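Local coordinates for protein L-Ala-D/L-Glu Epimerase (Escherichia coli, PDB 1JPD) that belongs to the enolase superfamily, joining an N-terminal domain of the mandelate racemase/muconate lactonizing enzyme type to an enolase-like C-terminal barrel domain, at residues A[9-14]-A[29-34]; A[45-50]-A[282-287]; A[128-133]-A[154-159]; A[135-140]-A[164-169]; A[211-216]-A[241-246]. All blocks are in the same frame, centred on the assembly; numbering follows the deposited sequence.

Contact 1: A[9-14]-A[29-34]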
# COMPACT_ATOMS: atom_id res chain seq x y z
N VAL A 9 18.85 -8.18 -12.08
CA VAL A 9 18.43 -7.73 -10.77
C VAL A 9 19.35 -6.62 -10.32
O VAL A 9 20.57 -6.78 -10.31
CB VAL A 9 18.49 -8.89 -9.75
CG1 VAL A 9 18.16 -8.38 -8.35
CG2 VAL A 9 17.49 -9.97 -10.15
N PHE A 10 18.77 -5.48 -9.96
CA PHE A 10 19.59 -4.37 -9.49
C PHE A 10 18.89 -3.54 -8.42
O PHE A 10 17.67 -3.40 -8.39
CB PHE A 10 20.07 -3.50 -10.66
CG PHE A 10 18.97 -3.03 -11.57
CD1 PHE A 10 18.44 -1.75 -11.44
CD2 PHE A 10 18.49 -3.85 -12.58
CE1 PHE A 10 17.45 -1.30 -12.30
CE2 PHE A 10 17.50 -3.40 -13.46
CZ PHE A 10 16.98 -2.12 -13.31
N GLU A 11 19.71 -3.00 -7.53
CA GLU A 11 19.25 -2.22 -6.40
C GLU A 11 19.30 -0.72 -6.66
O GLU A 11 20.23 -0.23 -7.29
CB GLU A 11 20.13 -2.63 -5.21
CG GLU A 11 20.13 -1.74 -4.00
CD GLU A 11 21.04 -2.30 -2.92
OE1 GLU A 11 22.11 -2.84 -3.28
OE2 GLU A 11 20.70 -2.20 -1.72
N GLU A 12 18.28 0.01 -6.19
CA GLU A 12 18.21 1.46 -6.37
C GLU A 12 17.78 2.22 -5.11
O GLU A 12 16.71 1.97 -4.56
CB GLU A 12 17.23 1.81 -7.49
CG GLU A 12 17.63 1.32 -8.86
CD GLU A 12 16.67 1.80 -9.95
OE1 GLU A 12 15.50 2.13 -9.62
OE2 GLU A 12 17.09 1.83 -11.13
N ALA A 13 18.59 3.18 -4.68
CA ALA A 13 18.25 3.98 -3.51
C ALA A 13 17.86 5.39 -3.97
O ALA A 13 18.73 6.22 -4.23
CB ALA A 13 19.43 4.05 -2.54
N TRP A 14 16.56 5.66 -4.05
CA TRP A 14 16.08 6.97 -4.49
C TRP A 14 15.98 8.01 -3.36
O TRP A 14 15.36 7.76 -2.33
CB TRP A 14 14.71 6.84 -5.16
CG TRP A 14 14.70 5.95 -6.37
CD1 TRP A 14 14.78 4.58 -6.39
CD2 TRP A 14 14.57 6.36 -7.74
NE1 TRP A 14 14.69 4.12 -7.69
CE2 TRP A 14 14.56 5.19 -8.53
CE3 TRP A 14 14.45 7.61 -8.37
CZ2 TRP A 14 14.44 5.23 -9.92
CZ3 TRP A 14 14.33 7.65 -9.76
CH2 TRP A 14 14.33 6.46 -10.52
N GLU A 29 16.37 7.94 2.12
CA GLU A 29 16.16 7.37 0.79
C GLU A 29 15.28 6.12 0.73
O GLU A 29 15.30 5.30 1.64
CB GLU A 29 17.51 7.07 0.14
CG GLU A 29 18.43 6.17 0.97
CD GLU A 29 19.89 6.27 0.56
OE1 GLU A 29 20.69 5.42 1.02
OE2 GLU A 29 20.25 7.20 -0.21
N ALA A 30 14.49 6.00 -0.34
CA ALA A 30 13.60 4.86 -0.52
C ALA A 30 14.37 3.78 -1.26
O ALA A 30 14.67 3.93 -2.43
CB ALA A 30 12.36 5.27 -1.32
N ARG A 31 14.68 2.69 -0.58
CA ARG A 31 15.44 1.63 -1.21
C ARG A 31 14.57 0.60 -1.90
O ARG A 31 13.76 -0.06 -1.27
CB ARG A 31 16.34 0.97 -0.18
CG ARG A 31 17.42 1.91 0.31
CD ARG A 31 18.46 1.23 1.17
NE ARG A 31 19.69 2.02 1.15
CZ ARG A 31 20.68 1.84 0.28
NH1 ARG A 31 20.59 0.89 -0.64
NH2 ARG A 31 21.75 2.63 0.32
N VAL A 32 14.75 0.46 -3.22
CA VAL A 32 13.97 -0.50 -3.99
C VAL A 32 14.84 -1.47 -4.78
O VAL A 32 15.97 -1.17 -5.13
CB VAL A 32 13.03 0.22 -4.99
CG1 VAL A 32 12.18 1.25 -4.27
CG2 VAL A 32 13.85 0.87 -6.10
N VAL A 33 14.28 -2.64 -5.06
CA VAL A 33 14.99 -3.64 -5.84
C VAL A 33 14.21 -3.84 -7.14
O VAL A 33 12.99 -4.07 -7.12
CB VAL A 33 15.08 -4.98 -5.09
CG1 VAL A 33 15.64 -6.04 -6.01
CG2 VAL A 33 15.98 -4.83 -3.86
N VAL A 34 14.91 -3.74 -8.26
CA VAL A 34 14.26 -3.90 -9.55
C VAL A 34 14.64 -5.21 -10.23
O VAL A 34 15.78 -5.67 -10.13
CB VAL A 34 14.64 -2.75 -10.52
CG1 VAL A 34 13.83 -2.86 -11.79
CG2 VAL A 34 14.42 -1.40 -9.86
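Glu12 faces Val32 across the antiparallel strands 9-14 and 29-34, and its side chain illustrates how an acidic residue can line an apolar strip before it reaches polar partners. Its CB lies 3.8 Å from CG2 of Val32. Farther out the extended chain runs past the next valine of the partner strand, CD approaching CG2 of Val34 at 3.9 Å and OE1 approaching the same methyl at 3.7 Å. OE1 also accepts from NE1 of Trp14 on its own strand, 2.9 Å away; the indole nitrogen meets it from above the carboxylate plane, and the same oxygen is salt-bridged to Arg284. OE2 lies at the edge of the Phe10 ring, in its plane. Phe10 takes the position between backbone N and carbonyl carbon (chi1 53°), which lays one ring face over Val34: CB of Val34 is 3.9 Å from the ring centroid in a CH-pi contact, while Phe10 CZ meets Val34 CG1 at 3.6 Å. At the other end, the edge of the Trp14 indole abuts CG2 of Val32. The opposite face of the sheet is more polar. There CB of Ala13 sits 3.8 Å from CZ of Arg31, over the middle of the guanidinium, whose ion pairs with Glu11 and Glu29 are less certain. Paired backbone hydrogen bonds join Phe10 with Val34, Glu12 with Val32 and Trp14 with Ala30; Glu11-Val33 and Ala13-Arg31 are the non-hydrogen-bonded pairs between them. This alternation is that of a regular antiparallel ladder, here in the three-stranded sheet that opens the N-terminal domain of enolase-superfamily proteins.

Contact 2: A[45-50]-A[282-287]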
# COMPACT_ATOMS: atom_id res chain seq x y z
N THR A 45 9.29 -5.54 -16.35
CA THR A 45 9.94 -4.93 -15.20
C THR A 45 9.08 -4.90 -13.95
O THR A 45 7.93 -4.47 -13.98
CB THR A 45 10.40 -3.51 -15.53
OG1 THR A 45 11.32 -3.56 -16.63
CG2 THR A 45 11.10 -2.89 -14.33
N GLY A 46 9.66 -5.38 -12.86
CA GLY A 46 8.94 -5.41 -11.60
C GLY A 46 9.76 -4.79 -10.49
O GLY A 46 10.95 -5.09 -10.35
N GLU A 47 9.14 -3.91 -9.72
CA GLU A 47 9.84 -3.26 -8.62
C GLU A 47 9.27 -3.69 -7.28
O GLU A 47 8.13 -4.15 -7.20
CB GLU A 47 9.73 -1.74 -8.76
CG GLU A 47 10.35 -0.95 -7.62
CD GLU A 47 10.18 0.54 -7.79
OE1 GLU A 47 10.59 1.06 -8.84
OE2 GLU A 47 9.65 1.20 -6.86
N CYS A 48 10.07 -3.55 -6.23
CA CYS A 48 9.63 -3.87 -4.88
C CYS A 48 10.42 -3.06 -3.86
O CYS A 48 11.47 -2.49 -4.16
CB CYS A 48 9.77 -5.37 -4.60
SG CYS A 48 11.44 -5.92 -4.22
N THR A 49 9.88 -3.00 -2.65
CA THR A 49 10.52 -2.26 -1.57
C THR A 49 10.67 -3.14 -0.34
O THR A 49 9.70 -3.38 0.37
CB THR A 49 9.69 -1.02 -1.18
OG1 THR A 49 9.63 -0.13 -2.30
CG2 THR A 49 10.31 -0.30 0.01
N PRO A 50 11.88 -3.66 -0.09
CA PRO A 50 12.09 -4.53 1.08
C PRO A 50 11.50 -3.86 2.33
O PRO A 50 11.79 -2.69 2.63
CB PRO A 50 13.61 -4.66 1.14
CG PRO A 50 13.98 -4.62 -0.31
CD PRO A 50 13.13 -3.48 -0.84
N THR A 282 8.73 3.99 -6.65
CA THR A 282 8.69 4.80 -7.87
C THR A 282 7.34 4.49 -8.53
O THR A 282 6.63 3.58 -8.07
CB THR A 282 9.80 4.44 -8.88
OG1 THR A 282 9.48 3.20 -9.51
CG2 THR A 282 11.14 4.33 -8.18
N SER A 283 7.01 5.21 -9.59
CA SER A 283 5.74 4.98 -10.28
C SER A 283 5.55 3.53 -10.70
O SER A 283 4.43 3.05 -10.80
CB SER A 283 5.62 5.89 -11.50
OG SER A 283 5.52 7.25 -11.11
N ARG A 284 6.66 2.83 -10.93
CA ARG A 284 6.60 1.43 -11.34
C ARG A 284 5.76 0.58 -10.40
O ARG A 284 4.98 -0.26 -10.84
CB ARG A 284 8.01 0.84 -11.46
CG ARG A 284 8.76 1.24 -12.73
CD ARG A 284 10.14 0.61 -12.79
NE ARG A 284 10.91 0.96 -11.60
CZ ARG A 284 12.21 1.21 -11.58
NH1 ARG A 284 12.92 1.14 -12.70
NH2 ARG A 284 12.80 1.56 -10.45
N ALA A 285 5.90 0.81 -9.10
CA ALA A 285 5.16 0.04 -8.11
C ALA A 285 3.69 0.43 -8.04
O ALA A 285 2.83 -0.43 -7.80
CB ALA A 285 5.81 0.17 -6.73
N ILE A 286 3.38 1.70 -8.25
CA ILE A 286 2.00 2.14 -8.20
C ILE A 286 1.27 1.54 -9.40
O ILE A 286 0.20 0.94 -9.25
CB ILE A 286 1.89 3.68 -8.23
CG1 ILE A 286 2.71 4.28 -7.10
CG2 ILE A 286 0.44 4.10 -8.05
CD1 ILE A 286 2.32 3.75 -5.71
N SER A 287 1.86 1.69 -10.59
CA SER A 287 1.27 1.14 -11.82
C SER A 287 0.90 -0.32 -11.63
O SER A 287 -0.17 -0.75 -12.05
CB SER A 287 2.26 1.24 -12.99
OG SER A 287 2.59 2.59 -13.29
O HOH W 1 6.73 -2.64 -10.33
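Glu47 meets the start of helix 283-289 with both carboxylate oxygens, a compact example of an acidic side chain tying a strand to a helix N-terminus. OE1 is gripped three times. On its anti side Arg284 binds it side-on, with NE at 2.8 Å from Glu47 OE1 and NH2 at the same separation, the guanidinium standing 84° from the carboxylate plane; on its syn side OG1 of Thr282 donates to it. OE2 uses its syn lone pair for the backbone N of Thr282, 2.9 Å away and almost straight at 176°. Thr282 is the N-cap, and its OG1 also accepts from Arg284 N, so one hydroxyl links the cap to the carboxylate. A bend at chi3 (-56°) turns the guanidinium edge, with NE and NH2, to Glu47 OE1. The flanks are looser: Thr45 CG2 only brushes Arg284 CD at 3.9 Å, and a water accepting from Glu47 N reaches Arg284 O by a weak bond. Strand 42-48 is an edge of the N-terminal sheet, lying beside strand 29-39, whose Val32 touches Glu47 and whose Val34 touches Arg284; helix 89-104 packs on the sheet's other side against Cys48, and helix 283-289 belongs to the barrel domain.

Contact 3: A[128-133]-A[154-159]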
# COMPACT_ATOMS: atom_id res chain seq x y z
N VAL A 128 -1.35 14.28 6.62
CA VAL A 128 -1.35 15.44 7.49
C VAL A 128 -0.48 14.89 8.60
O VAL A 128 -0.91 14.06 9.40
CB VAL A 128 -2.74 15.76 8.06
CG1 VAL A 128 -2.63 16.90 9.06
CG2 VAL A 128 -3.69 16.14 6.94
N VAL A 129 0.77 15.34 8.64
CA VAL A 129 1.71 14.85 9.63
C VAL A 129 1.46 15.37 11.04
O VAL A 129 0.81 16.40 11.24
CB VAL A 129 3.15 15.20 9.21
CG1 VAL A 129 3.43 14.65 7.81
CG2 VAL A 129 3.34 16.71 9.24
N ILE A 130 1.96 14.64 12.03
CA ILE A 130 1.81 15.01 13.43
C ILE A 130 2.38 16.41 13.70
O ILE A 130 3.37 16.81 13.12
CB ILE A 130 2.53 13.99 14.35
CG1 ILE A 130 1.85 12.62 14.23
CG2 ILE A 130 2.54 14.48 15.79
CD1 ILE A 130 2.38 11.57 15.20
N GLY A 131 1.72 17.13 14.60
CA GLY A 131 2.14 18.46 14.98
C GLY A 131 1.11 18.97 15.98
O GLY A 131 0.20 18.22 16.35
N THR A 132 1.24 20.21 16.43
CA THR A 132 0.27 20.75 17.36
C THR A 132 -1.10 20.82 16.67
O THR A 132 -1.18 20.82 15.43
CB THR A 132 0.63 22.18 17.80
OG1 THR A 132 0.33 23.10 16.74
CG2 THR A 132 2.12 22.26 18.15
N PRO A 133 -2.18 20.87 17.45
CA PRO A 133 -3.53 20.95 16.86
C PRO A 133 -3.59 22.05 15.79
O PRO A 133 -4.04 21.82 14.67
CB PRO A 133 -4.40 21.26 18.08
CG PRO A 133 -3.70 20.49 19.18
CD PRO A 133 -2.24 20.82 18.92
N LYS A 154 -2.11 11.49 10.54
CA LYS A 154 -1.17 10.65 11.28
C LYS A 154 -1.25 11.04 12.76
O LYS A 154 -1.18 12.22 13.10
CB LYS A 154 0.26 10.86 10.77
CG LYS A 154 0.59 10.17 9.47
CD LYS A 154 1.51 8.96 9.69
CE LYS A 154 1.92 8.32 8.37
NZ LYS A 154 2.73 9.23 7.49
N LEU A 155 -1.43 10.07 13.64
CA LEU A 155 -1.50 10.38 15.06
C LEU A 155 -0.67 9.42 15.90
O LEU A 155 -0.48 8.25 15.55
CB LEU A 155 -2.95 10.32 15.57
CG LEU A 155 -3.99 11.32 15.07
CD1 LEU A 155 -5.34 10.99 15.70
CD2 LEU A 155 -3.57 12.73 15.42
N ASP A 156 -0.15 9.93 17.01
CA ASP A 156 0.60 9.10 17.93
C ASP A 156 -0.30 8.98 19.14
O ASP A 156 -1.52 9.05 19.03
CB ASP A 156 1.95 9.71 18.30
CG ASP A 156 1.85 11.11 18.87
OD1 ASP A 156 0.74 11.53 19.28
OD2 ASP A 156 2.90 11.79 18.91
N ASN A 157 0.29 8.84 20.31
CA ASN A 157 -0.49 8.69 21.51
C ASN A 157 -0.80 10.01 22.21
O ASN A 157 -1.35 10.02 23.31
CB ASN A 157 0.25 7.75 22.45
CG ASN A 157 -0.68 6.97 23.33
OD1 ASN A 157 -1.59 6.30 22.84
ND2 ASN A 157 -0.46 7.04 24.64
N HIS A 158 -0.47 11.13 21.59
CA HIS A 158 -0.69 12.41 22.23
C HIS A 158 -1.76 13.31 21.63
O HIS A 158 -2.07 13.24 20.44
CB HIS A 158 0.62 13.18 22.30
CG HIS A 158 1.69 12.45 23.05
ND1 HIS A 158 1.68 12.32 24.42
CD2 HIS A 158 2.76 11.74 22.61
CE1 HIS A 158 2.70 11.57 24.80
NE2 HIS A 158 3.37 11.21 23.72
N LEU A 159 -2.33 14.15 22.49
CA LEU A 159 -3.36 15.11 22.13
C LEU A 159 -4.33 14.62 21.06
O LEU A 159 -4.65 15.35 20.12
CB LEU A 159 -2.69 16.40 21.65
CG LEU A 159 -1.67 17.02 22.60
CD1 LEU A 159 -1.06 18.26 21.97
CD2 LEU A 159 -2.34 17.37 23.92
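Two beta-alpha loops of the barrel, each leading from the C-terminal end of a strand into the next helix, meet where Ile130 leans over Lys154 and Asp156. The parallel pairing of strands 121-128 and 150-154 reaches into this contact through a single backbone hydrogen bond, the N-H of Lys154 donating to Val128 O at 3.1 Å and 173°. Beyond it the chains part and a side chain takes over. Ile130 has CG1 beside its backbone N and anti to the carbonyl carbon (chi1 -65°), an arrangement that carries the longer branch across to the second loop: CG1 comes to 3.3 Å from Lys154 O, and CD1 lies 3.5 Å from Asp156 N and 3.6 Å from Asp156 CB. The isoleucine therefore rests largely on peptide groups and on the root of an acidic side chain. Asp156 is itself held by its own loop, because OD1 accepts from the backbone N of His158 in an Asx turn and also pairs with Arg163 of helix 160-170. That turn shapes the chain just before the helix. At the far end of the contact CD of Pro133 meets CD1 of Leu159 at 4.2 Å, the two side chains crossing at about a right angle. Both stand at helix starts: Thr132, the N-cap before Pro133, caps a backbone N of its helix, and Leu159 occupies the N-cap position of helix 160-170. Adjacent strand ends that pair, loops that diverge and helices that begin side by side are the pattern of successive beta-alpha units in a TIM-type barrel.

Contact 4: A[135-140]-A[164-169]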
# COMPACT_ATOMS: atom_id res chain seq x y z
N GLN A 135 -1.12 23.52 14.03
CA GLN A 135 -0.34 23.15 12.84
C GLN A 135 -1.05 22.10 11.99
O GLN A 135 -1.10 22.22 10.77
CB GLN A 135 1.04 22.63 13.24
CG GLN A 135 1.84 23.60 14.08
CD GLN A 135 3.14 23.00 14.57
OE1 GLN A 135 3.18 21.85 14.99
NE2 GLN A 135 4.22 23.79 14.52
N MET A 136 -1.61 21.08 12.63
CA MET A 136 -2.30 20.05 11.86
C MET A 136 -3.55 20.58 11.19
O MET A 136 -3.92 20.14 10.10
CB MET A 136 -2.65 18.86 12.75
CG MET A 136 -1.42 18.21 13.37
SD MET A 136 -1.80 16.70 14.24
CE MET A 136 -2.06 15.60 12.82
N ALA A 137 -4.19 21.56 11.82
CA ALA A 137 -5.39 22.14 11.25
C ALA A 137 -5.05 22.98 10.02
O ALA A 137 -5.70 22.87 8.98
CB ALA A 137 -6.12 22.97 12.30
N ASN A 138 -4.02 23.82 10.13
CA ASN A 138 -3.60 24.67 9.01
C ASN A 138 -3.20 23.81 7.82
O ASN A 138 -3.56 24.11 6.67
CB ASN A 138 -2.43 25.57 9.38
CG ASN A 138 -2.84 26.71 10.28
OD1 ASN A 138 -3.88 27.34 10.08
ND2 ASN A 138 -2.01 26.99 11.29
N SER A 139 -2.44 22.76 8.09
CA SER A 139 -2.00 21.86 7.04
C SER A 139 -3.19 21.22 6.35
O SER A 139 -3.25 21.20 5.12
CB SER A 139 -1.10 20.77 7.62
OG SER A 139 -0.76 19.83 6.62
N ALA A 140 -4.14 20.72 7.13
CA ALA A 140 -5.33 20.09 6.58
C ALA A 140 -6.10 21.07 5.70
O ALA A 140 -6.59 20.72 4.63
CB ALA A 140 -6.22 19.58 7.70
N MET A 164 -7.68 16.11 16.50
CA MET A 164 -8.79 15.73 15.64
C MET A 164 -9.89 16.79 15.63
O MET A 164 -10.53 17.01 14.60
CB MET A 164 -9.36 14.38 16.06
CG MET A 164 -8.42 13.23 15.78
SD MET A 164 -7.85 13.29 14.07
CE MET A 164 -9.36 12.88 13.15
N VAL A 165 -10.12 17.45 16.76
CA VAL A 165 -11.15 18.47 16.78
C VAL A 165 -10.73 19.66 15.92
O VAL A 165 -11.49 20.09 15.05
CB VAL A 165 -11.48 18.93 18.23
CG1 VAL A 165 -12.25 20.25 18.22
CG2 VAL A 165 -12.33 17.86 18.91
N ALA A 166 -9.53 20.19 16.15
CA ALA A 166 -9.04 21.33 15.37
C ALA A 166 -9.01 21.03 13.86
O ALA A 166 -9.33 21.89 13.05
CB ALA A 166 -7.66 21.76 15.84
N ILE A 167 -8.64 19.80 13.50
CA ILE A 167 -8.59 19.40 12.08
C ILE A 167 -9.99 19.36 11.45
O ILE A 167 -10.23 19.99 10.41
CB ILE A 167 -7.89 18.02 11.92
CG1 ILE A 167 -6.39 18.17 12.19
CG2 ILE A 167 -8.12 17.46 10.52
CD1 ILE A 167 -5.64 16.85 12.32
N ARG A 168 -10.92 18.63 12.07
CA ARG A 168 -12.28 18.54 11.54
C ARG A 168 -12.94 19.92 11.44
O ARG A 168 -13.67 20.19 10.49
CB ARG A 168 -13.15 17.62 12.40
CG ARG A 168 -14.63 17.67 12.03
CD ARG A 168 -14.83 17.41 10.54
NE ARG A 168 -14.85 15.98 10.23
CZ ARG A 168 -14.60 15.48 9.02
NH1 ARG A 168 -14.32 16.29 8.01
NH2 ARG A 168 -14.68 14.18 8.82
N THR A 169 -12.70 20.78 12.42
CA THR A 169 -13.28 22.12 12.41
C THR A 169 -12.76 22.90 11.21
O THR A 169 -13.47 23.73 10.64
CB THR A 169 -12.92 22.91 13.70
OG1 THR A 169 -13.40 22.22 14.86
CG2 THR A 169 -13.53 24.31 13.66
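The backbone oxygen of Val165 is gripped twice from one residue a turn further on, by OG1 of Thr169 at 2.9 Å and by Thr169 N at 3.0 Å, the hydroxyl coming from above the carbonyl plane. Such bonding stays within helix 160-170; what joins this helix to helix 133-145 is a seam of alanines, an isoleucine and a methionine. Ala166 and Ala137 form one side of it. Their methyls stand 4.0 Å apart, and CB of Ala137 also reaches Ala166 O at 3.5 Å, so that side chain meets backbone directly. Ile167 fills the other side and divides its branches between two residues one turn apart. CG1 lies beside the backbone N and anti to the carbonyl carbon (chi1 -71°), sending CD1 to within 3.6 Å of Met136 CB; CG2, anti to the backbone N, instead meets CB of Ala140 at 4.0 Å. Met136 extends as far as its sulphur and then bends (chi3 75°), a turn that leaves its terminal CE 3.8 Å from CD1 of Ile167, so the isoleucine tip is touched by both ends of the methionine side chain. Small residues at Ala137, Ala140 and Ala166 are consistent with the close approach of the two short axes, 8.0 Å, which run in nearly the same direction, 25° apart. The pair illustrates neighbouring helices on the outside of a barrel. Strand 150-154 connects them in the chain and lies beneath them, its Val153 touching both Met136 and Ile167 and its Leu151 touching Ala140, while Met164 and Arg168 face the next strand, 175-179.

Contact 5: A[211-216]-A[241-246]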
# COMPACT_ATOMS: atom_id res chain seq x y z
N GLN A 211 1.12 -7.51 17.00
CA GLN A 211 1.29 -8.66 17.86
C GLN A 211 0.60 -8.51 19.21
O GLN A 211 0.91 -9.23 20.16
CB GLN A 211 2.78 -8.97 18.06
CG GLN A 211 3.56 -7.95 18.89
CD GLN A 211 3.96 -6.68 18.12
OE1 GLN A 211 4.77 -5.90 18.61
NE2 GLN A 211 3.39 -6.49 16.94
N ASP A 212 -0.34 -7.58 19.30
CA ASP A 212 -1.10 -7.36 20.53
C ASP A 212 -2.32 -6.49 20.26
O ASP A 212 -2.48 -5.41 20.84
CB ASP A 212 -0.20 -6.73 21.60
CG ASP A 212 0.03 -7.66 22.79
OD1 ASP A 212 1.08 -7.54 23.46
OD2 ASP A 212 -0.85 -8.51 23.06
N ASP A 213 -3.19 -6.97 19.38
CA ASP A 213 -4.40 -6.25 18.99
C ASP A 213 -5.70 -6.96 19.41
O ASP A 213 -6.75 -6.74 18.81
CB ASP A 213 -4.40 -6.01 17.47
CG ASP A 213 -4.46 -7.31 16.66
OD1 ASP A 213 -4.60 -7.24 15.42
OD2 ASP A 213 -4.36 -8.40 17.27
N ALA A 214 -5.62 -7.80 20.43
CA ALA A 214 -6.80 -8.53 20.88
C ALA A 214 -7.90 -7.61 21.40
O ALA A 214 -9.08 -7.85 21.15
CB ALA A 214 -6.41 -9.53 21.94
N ALA A 215 -7.51 -6.55 22.11
CA ALA A 215 -8.49 -5.61 22.65
C ALA A 215 -9.51 -5.13 21.62
O ALA A 215 -10.55 -4.59 21.99
CB ALA A 215 -7.79 -4.41 23.30
N LEU A 216 -9.23 -5.32 20.33
CA LEU A 216 -10.16 -4.89 19.29
C LEU A 216 -11.44 -5.73 19.22
O LEU A 216 -12.35 -5.42 18.46
CB LEU A 216 -9.48 -4.90 17.92
CG LEU A 216 -8.48 -3.78 17.65
CD1 LEU A 216 -7.90 -3.92 16.26
CD2 LEU A 216 -9.18 -2.44 17.80
N LYS A 241 -10.74 -11.56 11.33
CA LYS A 241 -12.19 -11.59 11.50
C LYS A 241 -12.60 -11.33 12.94
O LYS A 241 -12.28 -12.11 13.83
CB LYS A 241 -12.75 -12.94 11.02
CG LYS A 241 -14.22 -12.92 10.61
CD LYS A 241 -14.50 -11.77 9.64
CE LYS A 241 -16.00 -11.54 9.44
NZ LYS A 241 -16.28 -10.16 8.94
N GLY A 242 -13.29 -10.22 13.19
CA GLY A 242 -13.71 -9.89 14.54
C GLY A 242 -12.84 -8.84 15.20
O GLY A 242 -13.09 -8.43 16.34
N ARG A 243 -11.79 -8.41 14.50
CA ARG A 243 -10.89 -7.39 15.02
C ARG A 243 -10.83 -6.18 14.09
O ARG A 243 -10.60 -5.07 14.55
CB ARG A 243 -9.48 -7.95 15.25
CG ARG A 243 -9.44 -9.00 16.33
CD ARG A 243 -8.04 -9.41 16.72
NE ARG A 243 -8.08 -10.49 17.70
CZ ARG A 243 -7.02 -11.06 18.26
NH1 ARG A 243 -5.79 -10.67 17.94
NH2 ARG A 243 -7.19 -12.04 19.14
N TYR A 244 -11.07 -6.42 12.80
CA TYR A 244 -11.03 -5.35 11.82
C TYR A 244 -12.17 -5.41 10.79
O TYR A 244 -12.66 -6.48 10.42
CB TYR A 244 -9.69 -5.38 11.06
CG TYR A 244 -8.45 -5.26 11.93
CD1 TYR A 244 -7.87 -6.37 12.53
CD2 TYR A 244 -7.88 -4.02 12.16
CE1 TYR A 244 -6.73 -6.25 13.33
CE2 TYR A 244 -6.74 -3.88 12.96
CZ TYR A 244 -6.17 -5.00 13.54
OH TYR A 244 -5.05 -4.85 14.33
N GLU A 245 -12.59 -4.24 10.31
CA GLU A 245 -13.65 -4.17 9.32
C GLU A 245 -13.02 -4.05 7.94
O GLU A 245 -13.62 -4.46 6.94
CB GLU A 245 -14.55 -2.96 9.57
CG GLU A 245 -15.56 -3.16 10.68
CD GLU A 245 -14.96 -3.04 12.07
OE1 GLU A 245 -15.47 -3.71 12.99
OE2 GLU A 245 -13.99 -2.26 12.24
N MET A 246 -11.81 -3.51 7.89
CA MET A 246 -11.09 -3.28 6.63
C MET A 246 -9.64 -3.79 6.66
O MET A 246 -9.03 -3.87 7.72
CB MET A 246 -11.09 -1.78 6.32
CG MET A 246 -10.47 -1.36 5.00
SD MET A 246 -10.47 0.45 4.87
CE MET A 246 -12.26 0.76 4.75
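Asp213 holds two side chains of the facing loop, one with each oxygen. OD1 offers its anti lone pair to the hydroxyl of Tyr244, which donates to it at 2.7 Å and lies so that the carboxylate oxygen is in the plane of the phenol ring, at its edge. OD2 takes NH1 of Arg243 at 2.8 Å in a salt bridge that is bent, 130° at the hydrogen, with the donor out of the carboxylate plane and the two charged planes standing 85° apart. Two packing contacts fill in around this core. CA of Ala214 sits over the centre of the guanidinium, 3.6 Å from Arg243 CZ. On the tyrosine, CD1 of Leu216 lies over one face in a CH-pi contact, 3.8 Å from the ring centroid, and the same methyl comes to 3.4 Å from Arg243 O. Torsions explain the reach of the two charged groups: the arginine is extended from CG to NE, a straight arm reaching across to Asp213 and Ala214, whereas the aspartate has CG between N and the carbonyl carbon (chi1 64°), which places its two oxygens before Tyr244 and Arg243. In the next shell Ser230 OG makes weak hydrogen bonds to both Asp213 OD1 and Tyr244 OH, and His221 joins the loops indirectly, bonding to Leu216 O through one ring nitrogen and to Glu245 through the other. Strand 225-227 lies behind, its Ile225 touching both Leu216 and Tyr244; the first loop follows strand 203-205 and the second enters strand 246-249, the neighbours of 225-227 on its two sides in the barrel sheet.

Contacts 1 and 2 adjoin: both use the three-stranded N-terminal sheet, and Arg284 serves acidic residues of each. Contact 1 is a ladder within that sheet, while contact 2 bridges the two family domains and spends a charged cluster on doing so. Contacts 3 and 4 also touch, through Met136, and concern the same two successive barrel units, first at their loops and then at their helices. Contacts 1, 2, 3 and 5 are partly buried; contact 4 alone is a buried one, and purely one of van der Waals fit. Contact 5, about 23 Å from contact 3 between centres, again joins barrel loops, but with ionic and phenolic groups where contact 3 relies on an isoleucine.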